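Local coordinates for protein putative NADPH:quinone oxidoreductase (Ralstonia eutropha, PDB 3IUP) that binds NADPH and probably catalyses the NADPH-dependent reduction of quinones, at residues 32-37 against 130-135; 99-104 against 116-121; 201-206 against 218-223. All coordinates share one frame; numbering follows the deposited sequence.

Contact 1 (32-37 against 130-135); sequences PDEVLI and YRCIPA
Tyr130 starts the pairing beside Ile37: its CA lies 3.1 Å from Ile37 O, while its ring meets that oxygen and Leu36 CD2 obliquely. Leu36 CD1 comes within 4.1 Å of Tyr130 CB; CG anti to the backbone N (chi1 -172°) carries this methyl back toward the partner strand. Arg131 exchanges two backbone hydrogen bonds with Ile37, and the one from Ile37 N to Arg131 O is short at 2.7 Å and nearly straight (175°). The Arg131 guanidinium lies against Ile133 CG2, which sits over the rim of one face, and its NH2 is bonded to Gly124 O. Cys132 turns SG to within 3.5 Å of Glu34 OE1, an oxygen that also accepts from Gly31 N. Water 1 donates both to Glu34 OE2 (2.7 Å) and to Cys132 O, tying this carboxylate to the opposite backbone. Ile133 and Val35 form the next reciprocal hydrogen-bonded pair. On their face of the sheet, Ile133 CG1 packs 3.9 Å from Ile37 CD1. Pro134, lacking an N-H, occupies a non-hydrogen-bonded position opposite Glu34. Ala135 N then closes the pairing on Asp33 O at 2.8 Å. Alternating pair types and strand directions 154° apart identify an antiparallel sheet pair, here within the GroES-like domain characteristic of medium-chain dehydrogenases and reductases.

Contact 2 (99-104 against 116-121); sequences AGVVVE and GKTVAA
Gly100 and Val119 pair through their flat peptide groups. At the Gly100 carbonyl oxygen, the N-H of Val119 arrives at 2.9 Å, and two methyls lie close by from the two sides of the sheet: Thr118 CG2, 3.7 Å from Gly100 O, comes from the side bearing Ala99 and Val101, and Val119 CG2 from the side bearing Val102. In return, Gly100 N donates to Val119 O, whose surroundings also include Ala99 CB at 3.3 Å. A different geometry appears at the Val102 carbonyl: Gly116 N donates from 32° out of its plane. The N-H...O angle there is only 136°. This bent bond is made where the second segment is still a loop, and Gly116 there adopts a positive phi, which favours glycine. Between these sites Val102 N donates to Lys117 O, keeping the pairing continuous.

The side chains sort onto two faces. On one, Val101 CG2 crosses over Thr118 at 3.9 Å from Thr118 OG1, and Ala99 CB stands 4.3 Å from Ala120 CB; Pro147 packs against Ala99 and Thr118. On the other, Val102 CG2 and Val119 CG2 meet at 3.9 Å, an apolar patch continued by Val35 and Ile37 of strand 34-43. Beyond the reach of 116-121, Val103 and Glu104 both face Leu36, a classic beta bulge on the other edge of strand 98-105. The strand directions differ by 126°, so this is a strongly twisted antiparallel pair, connected through helix 109-112 and belonging to the curled sheet of the GroES-like domain.

Contact 3 (201-206 against 218-223); sequences NIVRKQ and VHVCNA. With NDP (NADPH dihydro-nicotinamide-adenine-dinucleotide phosphate), chain C.
His219 O is gripped twice by Asn201, whose backbone N donates at 2.9 Å and whose side-chain ND2 donates at 3.1 Å to the same oxygen. The two donors approach from opposite faces of the carbonyl plane. With CG beside its own backbone N (chi1 -64°), Asn201 can bring both groups to one acceptor, which fixes the rotation of its amide. From there Cys221 N donates to Asn201 O, Val203 N to Cys221 O, and Ala223 N to Val203 O. Val203 CG2 packs 4.2 Å from Val220 CG1 on the side covered by helix 206-214, while Ile202 and Cys221 meet Phe228 on the other. The strand directions are 25° apart, and helix 206-214 links the strands: this is a beta-alpha-beta crossover at the outer edge of the Rossmann-like parallel sheet.

Just past the first strand, Arg204 and Lys205 hold the 2'-phosphate of NADPH, the group that distinguishes it from NADH. Arg204 NE donates to O3X at 2.7 Å and its NH2 to O2X at 2.9 Å, placing the phosphorus at the guanidinium edge. Adenine C5A lies 3.4 Å above one guanidinium face, so phosphate and base meet the same flat group in different directions. Lys205 NZ adds a second donor to O3X. Lys205 is also the N-cap residue of helix 206-214. Nearby, Asn222 ND2 makes a weak bond to Gln206 OE1; one water bridges the same two atoms, and a second links ND2 to Gln206 N, while Asn222 OD1 accepts from Ala224 N.

Overall arrangement
Contacts 1 and 2 belong to one curled sheet, their centres 9 Å apart. Strand 34-43 lies between strands 130-134 and 98-105, and backbone hydrogen bonds of Leu36 N with Glu104 O and of Val103 N with Leu36 O join the two contacts directly. In sequence, both segments of contact 2 fall between those of contact 1, and strand 118-121 is followed by strand 130-134. Contact 3 comes later, in the six-stranded parallel sheet on the opposite side of the chain's centre. Its centre is 43 Å from that of contact 1 and 38 Å from that of contact 2. This separation matches a two-part architecture, with a GroES-like domain and a separate nucleotide-binding region whose residues just after strand 199-203 hold the 2'-phosphate of NADPH.

Contact 1 (32-37 against 130-135)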
# COMPACT_ATOMS: atom_id res chain seq x y z
N PRO A 32 -43.96 -6.45 8.43
CA PRO A 32 -44.43 -5.43 7.47
C PRO A 32 -43.46 -5.02 6.36
O PRO A 32 -43.91 -4.82 5.22
CB PRO A 32 -44.71 -4.25 8.37
CG PRO A 32 -45.15 -4.87 9.65
CD PRO A 32 -44.42 -6.15 9.80
N ASP A 33 -42.17 -4.87 6.66
CA ASP A 33 -41.21 -4.42 5.67
C ASP A 33 -40.40 -5.56 5.08
O ASP A 33 -39.42 -5.32 4.40
CB ASP A 33 -40.27 -3.37 6.28
CG ASP A 33 -41.04 -2.21 6.87
OD1 ASP A 33 -41.99 -1.74 6.19
OD2 ASP A 33 -40.74 -1.84 8.04
N GLU A 34 -40.83 -6.80 5.32
CA GLU A 34 -40.06 -7.97 4.86
C GLU A 34 -40.78 -8.80 3.79
O GLU A 34 -42.01 -8.74 3.63
CB GLU A 34 -39.74 -8.90 6.04
CG GLU A 34 -38.76 -8.34 7.07
CD GLU A 34 -38.65 -9.23 8.31
OE1 GLU A 34 -39.66 -9.83 8.78
OE2 GLU A 34 -37.50 -9.35 8.80
N VAL A 35 -40.00 -9.63 3.11
CA VAL A 35 -40.54 -10.63 2.17
C VAL A 35 -39.87 -11.96 2.44
O VAL A 35 -38.76 -12.00 2.97
CB VAL A 35 -40.36 -10.21 0.71
CG1 VAL A 35 -41.15 -8.87 0.42
CG2 VAL A 35 -38.87 -10.08 0.33
N LEU A 36 -40.53 -13.05 2.06
CA LEU A 36 -39.96 -14.36 2.16
C LEU A 36 -39.64 -14.81 0.77
O LEU A 36 -40.55 -14.87 -0.08
CB LEU A 36 -40.94 -15.34 2.81
CG LEU A 36 -40.34 -16.72 3.15
CD1 LEU A 36 -39.32 -16.57 4.27
CD2 LEU A 36 -41.48 -17.69 3.50
N ILE A 37 -38.37 -15.15 0.53
CA ILE A 37 -37.91 -15.59 -0.78
C ILE A 37 -37.61 -17.07 -0.78
O ILE A 37 -36.90 -17.58 0.11
CB ILE A 37 -36.65 -14.85 -1.23
CG1 ILE A 37 -36.88 -13.33 -1.25
CG2 ILE A 37 -36.18 -15.38 -2.58
CD1 ILE A 37 -35.54 -12.60 -1.22
N TYR A 130 -35.27 -20.95 2.16
CA TYR A 130 -36.11 -19.72 2.28
C TYR A 130 -35.37 -18.70 3.05
O TYR A 130 -34.71 -19.06 4.03
CB TYR A 130 -37.43 -20.02 3.03
CG TYR A 130 -38.31 -20.90 2.22
CD1 TYR A 130 -39.16 -20.36 1.27
CD2 TYR A 130 -38.26 -22.28 2.37
CE1 TYR A 130 -39.95 -21.18 0.48
CE2 TYR A 130 -39.02 -23.12 1.58
CZ TYR A 130 -39.86 -22.56 0.65
OH TYR A 130 -40.64 -23.36 -0.16
N ARG A 131 -35.48 -17.43 2.62
CA ARG A 131 -34.89 -16.31 3.39
C ARG A 131 -35.91 -15.21 3.53
O ARG A 131 -36.57 -14.85 2.55
CB ARG A 131 -33.59 -15.80 2.73
CG ARG A 131 -32.39 -16.66 3.13
CD ARG A 131 -31.87 -16.31 4.52
NE ARG A 131 -31.06 -15.09 4.46
CZ ARG A 131 -31.33 -13.94 5.07
NH1 ARG A 131 -32.39 -13.81 5.88
NH2 ARG A 131 -30.50 -12.91 4.92
N CYS A 132 -36.03 -14.72 4.76
CA CYS A 132 -36.89 -13.61 5.13
C CYS A 132 -36.02 -12.39 5.24
O CYS A 132 -35.12 -12.31 6.10
CB CYS A 132 -37.55 -13.87 6.45
SG CYS A 132 -38.71 -12.57 6.89
N ILE A 133 -36.19 -11.48 4.29
CA ILE A 133 -35.32 -10.33 4.24
C ILE A 133 -36.09 -9.07 3.97
O ILE A 133 -37.16 -9.13 3.44
CB ILE A 133 -34.19 -10.50 3.24
CG1 ILE A 133 -34.64 -10.27 1.83
CG2 ILE A 133 -33.54 -11.89 3.34
CD1 ILE A 133 -33.47 -9.76 1.02
N PRO A 134 -35.51 -7.92 4.33
CA PRO A 134 -36.22 -6.66 4.05
C PRO A 134 -36.45 -6.42 2.58
O PRO A 134 -35.56 -6.65 1.74
CB PRO A 134 -35.30 -5.59 4.62
CG PRO A 134 -34.53 -6.30 5.69
CD PRO A 134 -34.31 -7.69 5.15
N ALA A 135 -37.66 -5.99 2.29
CA ALA A 135 -38.06 -5.54 0.98
C ALA A 135 -36.98 -4.64 0.37
O ALA A 135 -36.68 -4.77 -0.80
CB ALA A 135 -39.39 -4.79 1.06
O HOH W 1 -35.08 -9.84 7.72

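Contact 2 (99-104 against 116-121)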
# COMPACT_ATOMS: atom_id res chain seq x y z
N ALA A 99 -30.76 -15.56 -5.62
CA ALA A 99 -31.96 -15.12 -6.31
C ALA A 99 -33.03 -16.15 -6.16
O ALA A 99 -32.74 -17.34 -5.96
CB ALA A 99 -31.65 -14.86 -7.81
N GLY A 100 -34.28 -15.69 -6.19
CA GLY A 100 -35.39 -16.60 -6.11
C GLY A 100 -36.71 -15.88 -6.29
O GLY A 100 -36.77 -14.77 -6.82
N VAL A 101 -37.76 -16.51 -5.80
CA VAL A 101 -39.11 -16.00 -5.96
C VAL A 101 -39.72 -15.59 -4.62
O VAL A 101 -39.58 -16.29 -3.63
CB VAL A 101 -39.99 -17.04 -6.63
CG1 VAL A 101 -41.44 -16.53 -6.75
CG2 VAL A 101 -39.42 -17.38 -8.00
N VAL A 102 -40.37 -14.44 -4.60
CA VAL A 102 -41.04 -13.95 -3.40
C VAL A 102 -42.36 -14.67 -3.27
O VAL A 102 -43.23 -14.56 -4.15
CB VAL A 102 -41.29 -12.44 -3.42
CG1 VAL A 102 -42.12 -12.03 -2.19
CG2 VAL A 102 -39.96 -11.63 -3.45
N VAL A 103 -42.48 -15.45 -2.20
CA VAL A 103 -43.64 -16.30 -1.94
C VAL A 103 -44.50 -15.80 -0.79
O VAL A 103 -45.64 -16.25 -0.64
CB VAL A 103 -43.21 -17.77 -1.61
CG1 VAL A 103 -42.53 -18.41 -2.82
CG2 VAL A 103 -42.31 -17.80 -0.38
N GLU A 104 -43.97 -14.93 0.06
CA GLU A 104 -44.80 -14.24 1.07
C GLU A 104 -44.30 -12.81 1.17
O GLU A 104 -43.11 -12.54 1.06
CB GLU A 104 -44.69 -14.88 2.45
CG GLU A 104 -45.31 -16.26 2.58
CD GLU A 104 -45.21 -16.84 4.01
OE1 GLU A 104 -45.27 -16.09 5.01
OE2 GLU A 104 -45.10 -18.08 4.11
N GLY A 116 -44.57 -12.35 -5.57
CA GLY A 116 -44.52 -13.13 -6.79
C GLY A 116 -43.40 -12.79 -7.74
O GLY A 116 -43.23 -13.51 -8.73
N LYS A 117 -42.61 -11.77 -7.43
CA LYS A 117 -41.51 -11.37 -8.28
C LYS A 117 -40.27 -12.25 -8.08
O LYS A 117 -40.04 -12.82 -7.02
CB LYS A 117 -41.16 -9.92 -8.03
CG LYS A 117 -42.35 -8.96 -8.27
CD LYS A 117 -42.14 -8.08 -9.43
CE LYS A 117 -43.26 -7.05 -9.56
NZ LYS A 117 -44.49 -7.74 -9.99
N THR A 118 -39.50 -12.31 -9.15
CA THR A 118 -38.17 -12.88 -9.12
C THR A 118 -37.21 -11.77 -8.77
O THR A 118 -37.13 -10.74 -9.47
CB THR A 118 -37.82 -13.55 -10.48
OG1 THR A 118 -38.76 -14.60 -10.69
CG2 THR A 118 -36.40 -14.16 -10.43
N VAL A 119 -36.49 -12.00 -7.67
CA VAL A 119 -35.58 -11.04 -7.07
C VAL A 119 -34.21 -11.63 -6.80
O VAL A 119 -34.06 -12.84 -6.68
CB VAL A 119 -36.17 -10.47 -5.74
CG1 VAL A 119 -37.54 -9.79 -6.01
CG2 VAL A 119 -36.25 -11.52 -4.63
N ALA A 120 -33.22 -10.74 -6.68
CA ALA A 120 -31.88 -11.06 -6.15
C ALA A 120 -31.68 -10.27 -4.88
O ALA A 120 -32.22 -9.16 -4.71
CB ALA A 120 -30.77 -10.72 -7.19
N ALA A 121 -30.89 -10.80 -3.97
CA ALA A 121 -30.52 -10.08 -2.73
C ALA A 121 -29.13 -10.44 -2.32
O ALA A 121 -28.70 -11.57 -2.58
CB ALA A 121 -31.49 -10.43 -1.60

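Contact 3 (201-206 against 218-223)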
# COMPACT_ATOMS: atom_id res chain seq x y z
N ASN A 201 -5.32 -7.00 -19.24
CA ASN A 201 -5.71 -8.24 -18.57
C ASN A 201 -4.49 -9.10 -18.35
O ASN A 201 -3.69 -9.26 -19.26
CB ASN A 201 -6.68 -9.05 -19.46
CG ASN A 201 -7.97 -8.33 -19.71
OD1 ASN A 201 -8.85 -8.37 -18.86
ND2 ASN A 201 -8.13 -7.67 -20.88
N ILE A 202 -4.33 -9.60 -17.14
CA ILE A 202 -3.25 -10.51 -16.79
C ILE A 202 -3.82 -11.84 -16.38
O ILE A 202 -4.71 -11.91 -15.55
CB ILE A 202 -2.34 -9.95 -15.69
CG1 ILE A 202 -1.67 -8.67 -16.18
CG2 ILE A 202 -1.29 -10.99 -15.28
CD1 ILE A 202 -0.87 -7.86 -15.11
N VAL A 203 -3.31 -12.92 -16.99
CA VAL A 203 -3.75 -14.28 -16.69
C VAL A 203 -2.55 -15.14 -16.29
O VAL A 203 -1.41 -14.67 -16.35
CB VAL A 203 -4.47 -14.91 -17.92
CG1 VAL A 203 -5.72 -14.12 -18.28
CG2 VAL A 203 -3.51 -15.01 -19.12
N ARG A 204 -2.78 -16.39 -15.93
CA ARG A 204 -1.66 -17.26 -15.55
C ARG A 204 -1.41 -18.45 -16.43
O ARG A 204 -0.45 -19.19 -16.18
CB ARG A 204 -1.76 -17.69 -14.09
CG ARG A 204 -2.79 -18.72 -13.78
CD ARG A 204 -2.45 -19.30 -12.37
NE ARG A 204 -3.47 -20.20 -11.85
CZ ARG A 204 -3.38 -20.82 -10.66
NH1 ARG A 204 -2.29 -20.65 -9.88
NH2 ARG A 204 -4.35 -21.62 -10.24
N LYS A 205 -2.24 -18.64 -17.44
CA LYS A 205 -2.16 -19.81 -18.35
C LYS A 205 -2.48 -19.22 -19.73
O LYS A 205 -3.37 -18.38 -19.87
CB LYS A 205 -3.19 -20.92 -18.01
CG LYS A 205 -2.92 -21.73 -16.75
CD LYS A 205 -3.98 -22.84 -16.50
CE LYS A 205 -3.70 -23.69 -15.21
NZ LYS A 205 -3.97 -23.06 -13.84
N GLN A 206 -1.78 -19.68 -20.76
CA GLN A 206 -2.11 -19.21 -22.10
C GLN A 206 -3.55 -19.49 -22.54
O GLN A 206 -4.15 -18.66 -23.20
CB GLN A 206 -1.14 -19.80 -23.10
CG GLN A 206 -1.30 -19.23 -24.49
CD GLN A 206 -1.00 -17.75 -24.61
OE1 GLN A 206 -0.24 -17.18 -23.83
NE2 GLN A 206 -1.63 -17.11 -25.58
N VAL A 218 -8.40 -6.51 -25.75
CA VAL A 218 -7.38 -5.83 -26.56
C VAL A 218 -5.98 -6.27 -26.07
O VAL A 218 -5.08 -6.57 -26.88
CB VAL A 218 -7.55 -4.30 -26.48
CG1 VAL A 218 -6.43 -3.52 -27.24
CG2 VAL A 218 -8.90 -3.89 -26.97
N HIS A 219 -5.79 -6.27 -24.75
CA HIS A 219 -4.49 -6.54 -24.14
C HIS A 219 -4.58 -7.64 -23.13
O HIS A 219 -5.29 -7.49 -22.13
CB HIS A 219 -3.99 -5.33 -23.38
CG HIS A 219 -3.77 -4.13 -24.22
ND1 HIS A 219 -2.69 -4.01 -25.06
CD2 HIS A 219 -4.50 -3.00 -24.37
CE1 HIS A 219 -2.75 -2.84 -25.69
NE2 HIS A 219 -3.84 -2.21 -25.28
N VAL A 220 -3.84 -8.71 -23.35
CA VAL A 220 -3.78 -9.80 -22.42
C VAL A 220 -2.35 -10.23 -22.30
O VAL A 220 -1.69 -10.48 -23.32
CB VAL A 220 -4.61 -10.98 -22.90
CG1 VAL A 220 -4.63 -12.05 -21.83
CG2 VAL A 220 -6.06 -10.53 -23.28
N CYS A 221 -1.83 -10.26 -21.07
CA CYS A 221 -0.50 -10.72 -20.75
C CYS A 221 -0.56 -11.94 -19.86
O CYS A 221 -1.32 -12.00 -18.91
CB CYS A 221 0.28 -9.64 -20.00
SG CYS A 221 0.38 -8.13 -20.98
N ASN A 222 0.28 -12.90 -20.16
CA ASN A 222 0.34 -14.16 -19.46
C ASN A 222 1.56 -14.14 -18.55
O ASN A 222 2.67 -14.07 -19.00
CB ASN A 222 0.42 -15.31 -20.47
CG ASN A 222 0.60 -16.67 -19.83
OD1 ASN A 222 0.41 -16.85 -18.65
ND2 ASN A 222 0.87 -17.66 -20.66
N ALA A 223 1.32 -14.26 -17.24
CA ALA A 223 2.39 -14.29 -16.26
C ALA A 223 3.39 -15.44 -16.47
O ALA A 223 4.53 -15.31 -16.08
CB ALA A 223 1.76 -14.34 -14.81
PA NDP C . -13.70 -17.38 -10.58
O1A NDP C . -14.65 -17.21 -11.66
O2A NDP C . -13.81 -18.58 -9.71
O5B NDP C . -12.22 -17.37 -11.32
C5B NDP C . -11.08 -17.43 -10.46
C4B NDP C . -9.85 -17.21 -11.29
O4B NDP C . -8.78 -17.24 -10.39
C3B NDP C . -9.63 -18.30 -12.35
O3B NDP C . -9.32 -17.82 -13.63
C2B NDP C . -8.40 -19.07 -11.81
O2B NDP C . -7.52 -19.55 -12.83
C1B NDP C . -7.72 -17.98 -10.99
N9A NDP C . -6.88 -18.51 -9.91
C8A NDP C . -7.28 -19.42 -8.96
N7A NDP C . -6.29 -19.61 -8.08
C5A NDP C . -5.23 -18.80 -8.44
C6A NDP C . -3.94 -18.57 -7.92
N6A NDP C . -3.43 -19.24 -6.87
N1A NDP C . -3.11 -17.65 -8.54
C2A NDP C . -3.50 -17.00 -9.67
N3A NDP C . -4.76 -17.22 -10.18
C4A NDP C . -5.60 -18.10 -9.58
O3 NDP C . -13.63 -16.15 -9.53
PN NDP C . -14.60 -14.93 -9.46
O1N NDP C . -14.75 -14.22 -10.71
O2N NDP C . -15.88 -15.28 -8.74
O5D NDP C . -13.75 -13.98 -8.45
C5D NDP C . -12.56 -13.33 -8.93
C4D NDP C . -11.80 -12.72 -7.76
O4D NDP C . -12.50 -11.52 -7.38
C3D NDP C . -11.67 -13.61 -6.50
O3D NDP C . -10.40 -13.45 -5.89
C2D NDP C . -12.73 -13.01 -5.59
O2D NDP C . -12.56 -13.24 -4.20
C1D NDP C . -12.56 -11.53 -5.96
N1N NDP C . -13.67 -10.67 -5.49
C2N NDP C . -13.37 -9.78 -4.51
C3N NDP C . -14.32 -8.94 -3.99
C7N NDP C . -13.93 -7.86 -3.00
O7N NDP C . -14.98 -7.15 -2.43
N7N NDP C . -12.68 -7.58 -2.63
C4N NDP C . -15.62 -8.81 -4.67
C5N NDP C . -15.86 -9.83 -5.76
C6N NDP C . -14.86 -10.72 -6.13
P2B NDP C . -6.98 -21.10 -12.82
O1X NDP C . -7.91 -21.90 -13.75
O2X NDP C . -6.97 -21.71 -11.42
O3X NDP C . -5.56 -20.99 -13.38
O HOH W 2 2.26 -16.91 -23.40
O HOH W 3 1.00 -20.54 -20.24